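Local coordinates for conserved membrane protein (Chlamydia abortus, PDB 6GZU), which acts as a secreted effector of the CE clan that combines deubiquitinating and acetylating activities and induces Golgi fragmentation, at residues A[36-47]-A[97-106]; A[131-139]-A[204-212]. All blocks are in the same frame, centred on the assembly; numbering follows the deposited sequence. Where two conformers were deposited one is given.

Contact 1 (A[36-47]-A[97-106]); sequences DLFVPSLYTPST and NFRIYAYPLW
With chi1 at 176° Phe38 swings its ring away from its own amide nitrogen, while Tyr101 on the neighbouring strand carries its ring beside its own N (chi1 -68°), and the two rings come to lie near parallel but slid apart, with little overlap. Phe38 CD1 approaches Tyr101 CD2 to 3.3 Å, and the CB of Phe38 sits over the Tyr101 face in a CH-pi contact. Phe98 closes this aromatic cluster: the edge of Phe38 is directed at its face, the planes 76° apart and the centroids 5.5 Å apart, an edge-to-face pair. His80, a zinc ligand, meets the Phe38 ring from outside the two segments, so the cluster adjoins the zinc site that Cys95 helps to form. On the other side of the sheet, Leu37 CD1 rests on Ile100 CG2 and Ala102 CB.

Backbone bonds set the register. Asp36 O takes two donors, Arg99 N and Ile100 N; Phe38 N binds Ile100 O at 2.8 Å, and the bond from Ala102 N to Phe38 O is weak. This pattern makes 37-38 a short parallel edge strand beside 100-107 in the mixed central sheet.

Beyond it the chain leaves the sheet through an ST turn, Ser41 OG accepting from Tyr43 N and Thr44 N. Pro40 CB packs 3.5 Å from Tyr103 CE2, whose hydroxyl is bonded to Asp58. The segment then returns at Ser46, whose N donates to Pro104 O (3.2 Å) and whose O takes Trp106 N (2.8 Å). A water bridges the same site, hydrogen-bonded to Ser46 OG and donating to Pro104 O at 2.8 Å.

Contact 2 (A[131-139]-A[204-212]); sequences GISHWTLVI and CGIWLSLFL
Cys204 and Trp135 make the polar link of this contact, a hydrogen bond from the Trp135 backbone N to Cys204 SG at 3.4 Å, with 155° at the hydrogen. Chi1 of 48° sets SG between the backbone N and carbonyl carbon of Cys204, directing it at the start of strand 134-139.

The same sulfur lies in the plane of the Trp135 indole, at the edge, 3.8 Å from CD1, a sulfur-aromatic contact. Toward His134 the approach is oblique: ND1 is 3.9 Å from SG, and CE1 is 3.7 Å from Cys204 CB. NE2 of that imidazole is hydrogen-bonded to Asp151, which helps to fix the rotation of the ring.

Apolar packing carries the rest. Leu208 sends CD2 against Trp135 CB, 3.5 Å away, while its CB meets Leu137 CB. Leu137 and Leu212 meet at about a right angle, with Leu137 CD2 on Leu212 CB at 3.9 Å; the same methyl meets the edge of the Phe211 ring. Ile139 CD1 touches both Phe211 CE2 and Leu212 CD1 at 3.8 Å, and Phe150 stacks on the Phe211 ring. From helix 20-33, Ile23 touches Leu208 and Leu30 touches Leu212.

The axes of strand 134-139 and helix 204-212 run at 17°, 7.3 Å apart at closest, so the helix lies along one side of the sheet with Cys204, Leu208, Phe211 and Leu212 facing it. Both segments belong to the part of this longer membrane protein that matches the Ulp1 catalytic family. A cysteine at the N-terminal end of a helix, beside a strand histidine whose other nitrogen is bonded to an aspartate, is the arrangement expected of a Cys-His-Asp catalytic triad in such peptidases, and Cys204, His134 and Asp151 probably form it here.

Overall arrangement
Both contacts are largely buried and share the central mixed sheet, where strand 100-107 of contact 1 neighbours strand 134-141 of contact 2. Leu105 O to Thr136 N and Tyr103 N to Val138 O, both 2.8 Å and probably hydrogen bonds, stitch them together, and Ile100 packs on Ile139. Contact 1 adds an edge strand and a returning loop, so backbone bonds supply most of its polar links, with an aromatic cluster toward the zinc site and exposed Asp36 at one end. Contact 2 sets a helix on the sheet, relying on apolar side chains and a single N-H...S hydrogen bond at the probable catalytic end. It buries about half as much surface, 441 against 876 Å².

Contact 1 (A[36-47]-A[97-106])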
loop_
_atom_site.group_PDB
_atom_site.type_symbol
_atom_site.label_atom_id
_atom_site.label_comp_id
_atom_site.label_asym_id
_atom_site.label_seq_id
_atom_site.Cartn_x
_atom_site.Cartn_y
_atom_site.Cartn_z
ATOM N N ASP A 36 4.243 10.875 8.834
ATOM C CA ASP A 36 4.622 9.516 9.223
ATOM C C ASP A 36 4.366 8.498 8.124
ATOM O O ASP A 36 4.674 7.320 8.281
ATOM C CB ASP A 36 3.807 9.065 10.433
ATOM C CG ASP A 36 4.287 9.664 11.736
ATOM O OD1 ASP A 36 5.456 10.112 11.810
ATOM O OD2 ASP A 36 3.486 9.663 12.697
ATOM N N LEU A 37 3.728 8.916 7.024
ATOM C CA LEU A 37 3.366 7.962 5.982
ATOM C C LEU A 37 4.470 7.795 4.963
ATOM O O LEU A 37 4.885 8.780 4.336
ATOM C CB LEU A 37 2.134 8.470 5.244
ATOM C CG LEU A 37 1.641 7.634 4.063
ATOM C CD1 LEU A 37 1.105 6.299 4.569
ATOM C CD2 LEU A 37 0.548 8.371 3.225
ATOM N N PHE A 38 4.931 6.561 4.793
ATOM C CA PHE A 38 5.835 6.180 3.732
ATOM C C PHE A 38 5.025 5.779 2.484
ATOM O O PHE A 38 4.152 4.889 2.527
ATOM C CB PHE A 38 6.663 4.990 4.187
ATOM C CG PHE A 38 7.577 4.444 3.145
ATOM C CD1 PHE A 38 7.152 3.429 2.284
ATOM C CD2 PHE A 38 8.891 4.878 3.057
ATOM C CE1 PHE A 38 7.994 2.902 1.343
ATOM C CE2 PHE A 38 9.756 4.335 2.086
ATOM C CZ PHE A 38 9.303 3.376 1.228
ATOM N N VAL A 39 5.347 6.407 1.364
ATOM C CA VAL A 39 4.768 6.055 0.064
ATOM C C VAL A 39 5.805 5.234 -0.703
ATOM O O VAL A 39 6.948 5.670 -0.857
ATOM C CB VAL A 39 4.482 7.331 -0.687
ATOM C CG1 VAL A 39 3.905 7.011 -2.118
ATOM C CG2 VAL A 39 3.521 8.209 0.153
ATOM N N PRO A 40 5.429 4.016 -1.127
ATOM C CA PRO A 40 6.355 3.122 -1.821
ATOM C C PRO A 40 6.565 3.497 -3.266
ATOM O O PRO A 40 6.150 4.571 -3.713
ATOM C CB PRO A 40 5.676 1.743 -1.709
ATOM C CG PRO A 40 4.198 2.082 -1.773
ATOM C CD PRO A 40 4.094 3.412 -0.960
ATOM N N SER A 41 7.205 2.619 -4.016
ATOM C CA SER A 41 7.654 2.964 -5.368
ATOM C C SER A 41 6.551 3.550 -6.229
ATOM O O SER A 41 5.456 2.997 -6.314
ATOM C CB SER A 41 8.138 1.700 -6.057
ATOM O OG SER A 41 8.342 1.963 -7.437
ATOM N N LEU A 42 6.840 4.672 -6.877
ATOM C CA LEU A 42 5.891 5.288 -7.814
ATOM C C LEU A 42 5.940 4.598 -9.173
ATOM O O LEU A 42 5.135 4.911 -10.067
ATOM C CB LEU A 42 6.193 6.777 -7.999
ATOM C CG LEU A 42 6.325 7.621 -6.730
ATOM C CD1 LEU A 42 6.506 9.102 -7.084
ATOM C CD2 LEU A 42 5.112 7.447 -5.799
ATOM N N TYR A 43 6.863 3.654 -9.335
ATOM C CA TYR A 43 7.112 3.015 -10.626
ATOM C C TYR A 43 6.569 1.571 -10.740
ATOM O O TYR A 43 6.054 1.173 -11.797
ATOM C CB TYR A 43 8.614 3.026 -10.891
ATOM C CG TYR A 43 9.017 2.535 -12.240
ATOM C CD1 TYR A 43 8.694 3.253 -13.377
ATOM C CD2 TYR A 43 9.765 1.377 -12.380
ATOM C CE1 TYR A 43 9.087 2.817 -14.638
ATOM C CE2 TYR A 43 10.156 0.926 -13.633
ATOM C CZ TYR A 43 9.810 1.652 -14.754
ATOM O OH TYR A 43 10.202 1.207 -15.997
ATOM N N THR A 44 6.687 0.781 -9.667
ATOM C CA THR A 44 6.292 -0.634 -9.685
ATOM C C THR A 44 5.283 -0.911 -8.575
ATOM O O THR A 44 5.631 -0.842 -7.384
ATOM C CB THR A 44 7.534 -1.551 -9.484
ATOM O OG1 THR A 44 8.537 -1.226 -10.466
ATOM C CG2 THR A 44 7.158 -3.037 -9.586
ATOM N N PRO A 45 4.030 -1.258 -8.930
ATOM C CA PRO A 45 3.084 -1.670 -7.869
ATOM C C PRO A 45 3.519 -3.006 -7.287
ATOM O O PRO A 45 4.270 -3.738 -7.940
ATOM C CB PRO A 45 1.756 -1.927 -8.616
ATOM C CG PRO A 45 1.996 -1.398 -10.029
ATOM C CD PRO A 45 3.460 -1.360 -10.287
ATOM N N SER A 46 3.045 -3.326 -6.092
ATOM C CA SER A 46 3.325 -4.647 -5.498
ATOM C C SER A 46 2.269 -5.656 -5.943
ATOM O O SER A 46 1.214 -5.268 -6.483
ATOM C CB SER A 46 3.274 -4.551 -3.974
ATOM O OG SER A 46 4.239 -3.582 -3.508
ATOM N N THR A 47 2.552 -6.942 -5.734
ATOM C CA THR A 47 1.588 -8.021 -5.978
ATOM C C THR A 47 1.641 -8.939 -4.774
ATOM O O THR A 47 2.489 -8.779 -3.888
ATOM C CB THR A 47 1.974 -8.877 -7.209
ATOM O OG1 THR A 47 3.164 -9.637 -6.907
ATOM C CG2 THR A 47 2.227 -7.997 -8.442
ATOM N N ASN A 97 12.497 7.467 8.919
ATOM C CA ASN A 97 11.646 8.147 9.894
ATOM C C ASN A 97 10.107 7.969 9.753
ATOM O O ASN A 97 9.296 8.814 10.159
ATOM C CB ASN A 97 11.985 9.640 9.847
ATOM C CG ASN A 97 11.565 10.358 11.099
ATOM O OD1 ASN A 97 11.369 9.723 12.143
ATOM N ND2 ASN A 97 11.428 11.690 11.018
ATOM N N PHE A 98 9.685 6.869 9.185
ATOM C CA PHE A 98 8.258 6.697 8.938
ATOM C C PHE A 98 7.631 5.676 9.884
ATOM O O PHE A 98 8.351 4.799 10.421
ATOM C CB PHE A 98 8.054 6.262 7.493
ATOM C CG PHE A 98 8.478 7.291 6.506
ATOM C CD1 PHE A 98 7.637 8.361 6.240
ATOM C CD2 PHE A 98 9.689 7.202 5.839
ATOM C CE1 PHE A 98 7.988 9.332 5.332
ATOM C CE2 PHE A 98 10.059 8.203 4.928
ATOM C CZ PHE A 98 9.171 9.245 4.660
ATOM N N ARG A 99 6.291 5.706 10.019
ATOM C CA ARG A 99 5.599 4.770 10.913
ATOM C C ARG A 99 4.523 3.936 10.254
ATOM O O ARG A 99 4.188 2.837 10.721
ATOM C CB ARG A 99 4.933 5.540 12.049
ATOM C CG ARG A 99 5.910 6.358 12.859
ATOM C CD ARG A 99 7.090 5.491 13.359
ATOM N NE ARG A 99 6.691 4.548 14.414
ATOM C CZ ARG A 99 7.501 3.616 14.918
ATOM N NH1 ARG A 99 8.722 3.491 14.407
ATOM N NH2 ARG A 99 7.106 2.821 15.928
ATOM N N ILE A 100 3.966 4.435 9.160
ATOM C CA ILE A 100 2.880 3.771 8.467
ATOM C C ILE A 100 3.306 3.627 7.014
ATOM O O ILE A 100 3.693 4.634 6.359
ATOM C CB ILE A 100 1.558 4.564 8.572
ATOM C CG1 ILE A 100 1.174 4.743 10.044
ATOM C CG2 ILE A 100 0.459 3.848 7.739
ATOM C CD1 ILE A 100 -0.029 5.563 10.290
ATOM N N TYR A 101 3.252 2.392 6.500
ATOM C CA TYR A 101 3.726 2.077 5.153
ATOM C C TYR A 101 2.556 1.515 4.378
ATOM O O TYR A 101 2.026 0.472 4.739
ATOM C CB TYR A 101 4.856 1.034 5.233
ATOM C CG TYR A 101 6.131 1.566 5.863
ATOM C CD1 TYR A 101 6.175 1.921 7.209
ATOM C CD2 TYR A 101 7.325 1.655 5.114
ATOM C CE1 TYR A 101 7.369 2.431 7.769
ATOM C CE2 TYR A 101 8.519 2.125 5.667
ATOM C CZ TYR A 101 8.521 2.522 6.991
ATOM O OH TYR A 101 9.680 3.029 7.559
ATOM N N ALA A 102 2.139 2.183 3.303
ATOM C CA ALA A 102 0.937 1.763 2.601
ATOM C C ALA A 102 1.209 1.393 1.145
ATOM O O ALA A 102 1.669 2.263 0.380
ATOM C CB ALA A 102 -0.151 2.822 2.699
ATOM N N TYR A 103 0.891 0.157 0.746
ATOM C CA TYR A 103 1.281 -0.381 -0.545
ATOM C C TYR A 103 0.095 -0.741 -1.392
ATOM O O TYR A 103 -0.666 -1.671 -1.080
ATOM C CB TYR A 103 2.036 -1.716 -0.326
ATOM C CG TYR A 103 3.351 -1.551 0.389
ATOM C CD1 TYR A 103 3.407 -1.452 1.792
ATOM C CD2 TYR A 103 4.527 -1.408 -0.343
ATOM C CE1 TYR A 103 4.640 -1.252 2.431
ATOM C CE2 TYR A 103 5.760 -1.185 0.273
ATOM C CZ TYR A 103 5.808 -1.081 1.647
ATOM O OH TYR A 103 7.042 -0.875 2.233
ATOM N N PRO A 104 -0.042 -0.066 -2.529
ATOM C CA PRO A 104 -1.037 -0.522 -3.529
ATOM C C PRO A 104 -0.601 -1.887 -4.042
ATOM O O PRO A 104 0.587 -2.100 -4.374
ATOM C CB PRO A 104 -0.924 0.542 -4.644
ATOM C CG PRO A 104 -0.376 1.782 -3.894
ATOM C CD PRO A 104 0.587 1.222 -2.886
ATOM N N LEU A 105 -1.539 -2.826 -4.114
ATOM C CA LEU A 105 -1.237 -4.198 -4.477
ATOM C C LEU A 105 -2.167 -4.584 -5.628
ATOM O O LEU A 105 -3.392 -4.525 -5.465
ATOM C CB LEU A 105 -1.369 -5.128 -3.247
ATOM C CG LEU A 105 -0.788 -6.543 -3.358
ATOM C CD1 LEU A 105 -0.528 -7.214 -2.043
ATOM C CD2 LEU A 105 -1.876 -7.394 -4.049
ATOM N N TRP A 106 -1.569 -5.002 -6.741
ATOM C CA TRP A 106 -2.241 -5.329 -8.002
ATOM C C TRP A 106 -2.423 -6.836 -8.088
ATOM O O TRP A 106 -1.527 -7.591 -7.735
ATOM C CB TRP A 106 -1.350 -4.887 -9.153
ATOM C CG TRP A 106 -1.989 -4.993 -10.480
ATOM C CD1 TRP A 106 -2.667 -4.003 -11.136
ATOM C CD2 TRP A 106 -1.987 -6.136 -11.369
ATOM N NE1 TRP A 106 -3.111 -4.459 -12.365
ATOM C CE2 TRP A 106 -2.706 -5.758 -12.534
ATOM C CE3 TRP A 106 -1.460 -7.438 -11.294
ATOM C CZ2 TRP A 106 -2.904 -6.629 -13.600
ATOM C CZ3 TRP A 106 -1.677 -8.317 -12.366
ATOM C CH2 TRP A 106 -2.379 -7.903 -13.496
HETATM O O HOH W 1 3.123 -1.103 -3.653
#

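Contact 2 (A[131-139]-A[204-212])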
loop_
_atom_site.group_PDB
_atom_site.type_symbol
_atom_site.label_atom_id
_atom_site.label_comp_id
_atom_site.label_asym_id
_atom_site.label_seq_id
_atom_site.Cartn_x
_atom_site.Cartn_y
_atom_site.Cartn_z
ATOM N N GLY A 131 -10.976 -2.643 -15.786
ATOM C CA GLY A 131 -11.594 -3.906 -15.394
ATOM C C GLY A 131 -10.717 -5.152 -15.445
ATOM O O GLY A 131 -11.177 -6.236 -15.124
ATOM N N ILE A 132 -9.458 -5.016 -15.854
ATOM C CA ILE A 132 -8.518 -6.134 -15.851
ATOM C C ILE A 132 -7.770 -6.113 -14.581
ATOM O O ILE A 132 -7.628 -7.149 -13.979
ATOM C CB ILE A 132 -7.541 -6.066 -16.991
ATOM C CG1 ILE A 132 -8.314 -6.100 -18.283
ATOM C CG2 ILE A 132 -6.555 -7.202 -16.967
ATOM C CD1 ILE A 132 -7.449 -6.368 -19.464
ATOM N N SER A 133 -7.318 -4.933 -14.163
ATOM C CA SER A 133 -6.667 -4.745 -12.853
ATOM C C SER A 133 -7.631 -4.908 -11.702
ATOM O O SER A 133 -8.756 -4.413 -11.806
ATOM C CB SER A 133 -6.160 -3.300 -12.720
ATOM O OG SER A 133 -5.193 -3.039 -13.695
ATOM N N HIS A 134 -7.182 -5.514 -10.587
ATOM C CA HIS A 134 -7.861 -5.276 -9.317
ATOM C C HIS A 134 -6.820 -4.740 -8.361
ATOM O O HIS A 134 -5.704 -5.241 -8.328
ATOM C CB HIS A 134 -8.534 -6.533 -8.722
ATOM C CG HIS A 134 -9.270 -6.258 -7.442
ATOM N ND1 HIS A 134 -10.329 -5.367 -7.379
ATOM C CD2 HIS A 134 -9.075 -6.703 -6.170
ATOM C CE1 HIS A 134 -10.766 -5.294 -6.130
ATOM N NE2 HIS A 134 -10.032 -6.103 -5.376
ATOM N N TRP A 135 -7.175 -3.688 -7.631
ATOM C CA TRP A 135 -6.287 -3.041 -6.672
ATOM C C TRP A 135 -6.752 -3.260 -5.258
ATOM O O TRP A 135 -7.954 -3.143 -4.967
ATOM C CB TRP A 135 -6.252 -1.538 -6.953
ATOM C CG TRP A 135 -5.587 -1.172 -8.225
ATOM C CD1 TRP A 135 -6.173 -0.791 -9.402
ATOM C CD2 TRP A 135 -4.199 -1.073 -8.434
ATOM N NE1 TRP A 135 -5.216 -0.515 -10.351
ATOM C CE2 TRP A 135 -3.983 -0.646 -9.755
ATOM C CE3 TRP A 135 -3.093 -1.318 -7.615
ATOM C CZ2 TRP A 135 -2.692 -0.479 -10.284
ATOM C CZ3 TRP A 135 -1.821 -1.136 -8.133
ATOM C CH2 TRP A 135 -1.625 -0.723 -9.446
ATOM N N THR A 136 -5.796 -3.588 -4.381
ATOM C CA THR A 136 -6.020 -3.683 -2.951
ATOM C C THR A 136 -4.909 -2.932 -2.250
ATOM O O THR A 136 -4.029 -2.354 -2.902
ATOM C CB THR A 136 -6.025 -5.143 -2.501
ATOM O OG1 THR A 136 -4.765 -5.753 -2.826
ATOM C CG2 THR A 136 -7.131 -5.939 -3.192
ATOM N N LEU A 137 -4.934 -2.896 -0.913
ATOM C CA LEU A 137 -3.956 -2.079 -0.166
ATOM C C LEU A 137 -3.448 -2.886 1.021
ATOM O O LEU A 137 -4.249 -3.451 1.773
ATOM C CB LEU A 137 -4.646 -0.806 0.344
ATOM C CG LEU A 137 -3.753 0.166 1.128
ATOM C CD1 LEU A 137 -2.708 0.769 0.178
ATOM C CD2 LEU A 137 -4.595 1.257 1.816
ATOM N N VAL A 138 -2.134 -2.885 1.251
ATOM C CA VAL A 138 -1.548 -3.511 2.459
ATOM C C VAL A 138 -0.920 -2.358 3.225
ATOM O O VAL A 138 -0.074 -1.604 2.703
ATOM C CB VAL A 138 -0.475 -4.551 2.082
ATOM C CG1 VAL A 138 0.312 -5.021 3.334
ATOM C CG2 VAL A 138 -1.116 -5.751 1.387
ATOM N N ILE A 139 -1.321 -2.188 4.481
ATOM C CA ILE A 139 -0.733 -1.170 5.329
ATOM C C ILE A 139 0.073 -1.859 6.441
ATOM O O ILE A 139 -0.443 -2.743 7.151
ATOM C CB ILE A 139 -1.829 -0.314 6.018
ATOM C CG1 ILE A 139 -2.761 0.337 4.992
ATOM C CG2 ILE A 139 -1.140 0.751 6.961
ATOM C CD1 ILE A 139 -4.002 0.967 5.614
ATOM N N CYS A 204 -12.027 0.091 -7.559
ATOM C CA CYS A 204 -11.177 -0.389 -6.455
ATOM C C CYS A 204 -10.112 0.595 -6.033
ATOM O O CYS A 204 -9.834 0.693 -4.808
ATOM C CB CYS A 204 -10.519 -1.713 -6.849
ATOM S SG CYS A 204 -9.777 -1.647 -8.506
ATOM N N GLY A 205 -9.468 1.273 -6.999
ATOM C CA GLY A 205 -8.387 2.208 -6.673
ATOM C C GLY A 205 -8.886 3.418 -5.898
ATOM O O GLY A 205 -8.178 3.958 -5.037
ATOM N N ILE A 206 -10.111 3.840 -6.182
ATOM C CA ILE A 206 -10.701 4.977 -5.474
ATOM C C ILE A 206 -11.064 4.522 -4.064
ATOM O O ILE A 206 -10.744 5.211 -3.079
ATOM C CB ILE A 206 -11.943 5.458 -6.190
ATOM C CG1 ILE A 206 -11.578 5.837 -7.631
ATOM C CG2 ILE A 206 -12.553 6.640 -5.445
ATOM C CD1 ILE A 206 -12.781 6.136 -8.523
ATOM N N TRP A 207 -11.655 3.341 -3.942
ATOM C CA TRP A 207 -12.018 2.856 -2.620
ATOM C C TRP A 207 -10.811 2.737 -1.679
ATOM O O TRP A 207 -10.887 3.121 -0.494
ATOM C CB TRP A 207 -12.671 1.469 -2.726
ATOM C CG TRP A 207 -14.124 1.542 -3.019
ATOM C CD1 TRP A 207 -14.776 1.131 -4.167
ATOM C CD2 TRP A 207 -15.124 1.996 -2.124
ATOM N NE1 TRP A 207 -16.107 1.356 -4.038
ATOM C CE2 TRP A 207 -16.364 1.851 -2.785
ATOM C CE3 TRP A 207 -15.096 2.525 -0.823
ATOM C CZ2 TRP A 207 -17.573 2.239 -2.204
ATOM C CZ3 TRP A 207 -16.298 2.902 -0.245
ATOM C CH2 TRP A 207 -17.526 2.739 -0.925
ATOM N N LEU A 208 -9.713 2.149 -2.153
ATOM C CA LEU A 208 -8.582 1.923 -1.248
ATOM C C LEU A 208 -7.949 3.276 -0.902
ATOM O O LEU A 208 -7.427 3.435 0.222
ATOM C CB LEU A 208 -7.565 0.960 -1.859
ATOM C CG LEU A 208 -6.744 1.441 -3.072
ATOM C CD1 LEU A 208 -5.483 2.240 -2.607
ATOM C CD2 LEU A 208 -6.347 0.258 -3.955
ATOM N N SER A 209 -8.023 4.268 -1.803
ATOM C CA SER A 209 -7.481 5.590 -1.503
ATOM C C SER A 209 -8.318 6.295 -0.433
ATOM O O SER A 209 -7.768 6.927 0.497
ATOM C CB SER A 209 -7.413 6.434 -2.781
ATOM O OG SER A 209 -6.518 5.843 -3.710
ATOM N N LEU A 210 -9.647 6.198 -0.558
ATOM C CA LEU A 210 -10.547 6.722 0.476
ATOM C C LEU A 210 -10.278 6.012 1.809
ATOM O O LEU A 210 -10.222 6.652 2.872
ATOM C CB LEU A 210 -12.019 6.516 0.056
ATOM C CG LEU A 210 -13.210 6.961 0.911
ATOM C CD1 LEU A 210 -14.481 6.982 0.024
ATOM C CD2 LEU A 210 -13.456 6.024 2.104
ATOM N N PHE A 211 -10.124 4.693 1.780
ATOM C CA PHE A 211 -9.858 3.978 3.022
ATOM C C PHE A 211 -8.600 4.504 3.706
ATOM O O PHE A 211 -8.603 4.739 4.933
ATOM C CB PHE A 211 -9.772 2.467 2.807
ATOM C CG PHE A 211 -9.416 1.729 4.056
ATOM C CD1 PHE A 211 -10.366 1.593 5.078
ATOM C CD2 PHE A 211 -8.121 1.280 4.241
ATOM C CE1 PHE A 211 -10.055 0.973 6.285
ATOM C CE2 PHE A 211 -7.771 0.624 5.429
ATOM C CZ PHE A 211 -8.757 0.465 6.451
ATOM N N LEU A 212 -7.521 4.623 2.950
ATOM C CA LEU A 212 -6.271 5.048 3.588
ATOM C C LEU A 212 -6.446 6.458 4.168
ATOM O O LEU A 212 -5.959 6.765 5.254
ATOM C CB LEU A 212 -5.111 5.044 2.598
ATOM C CG LEU A 212 -3.763 5.448 3.232
ATOM C CD1 LEU A 212 -3.346 4.438 4.314
ATOM C CD2 LEU A 212 -2.737 5.488 2.136
#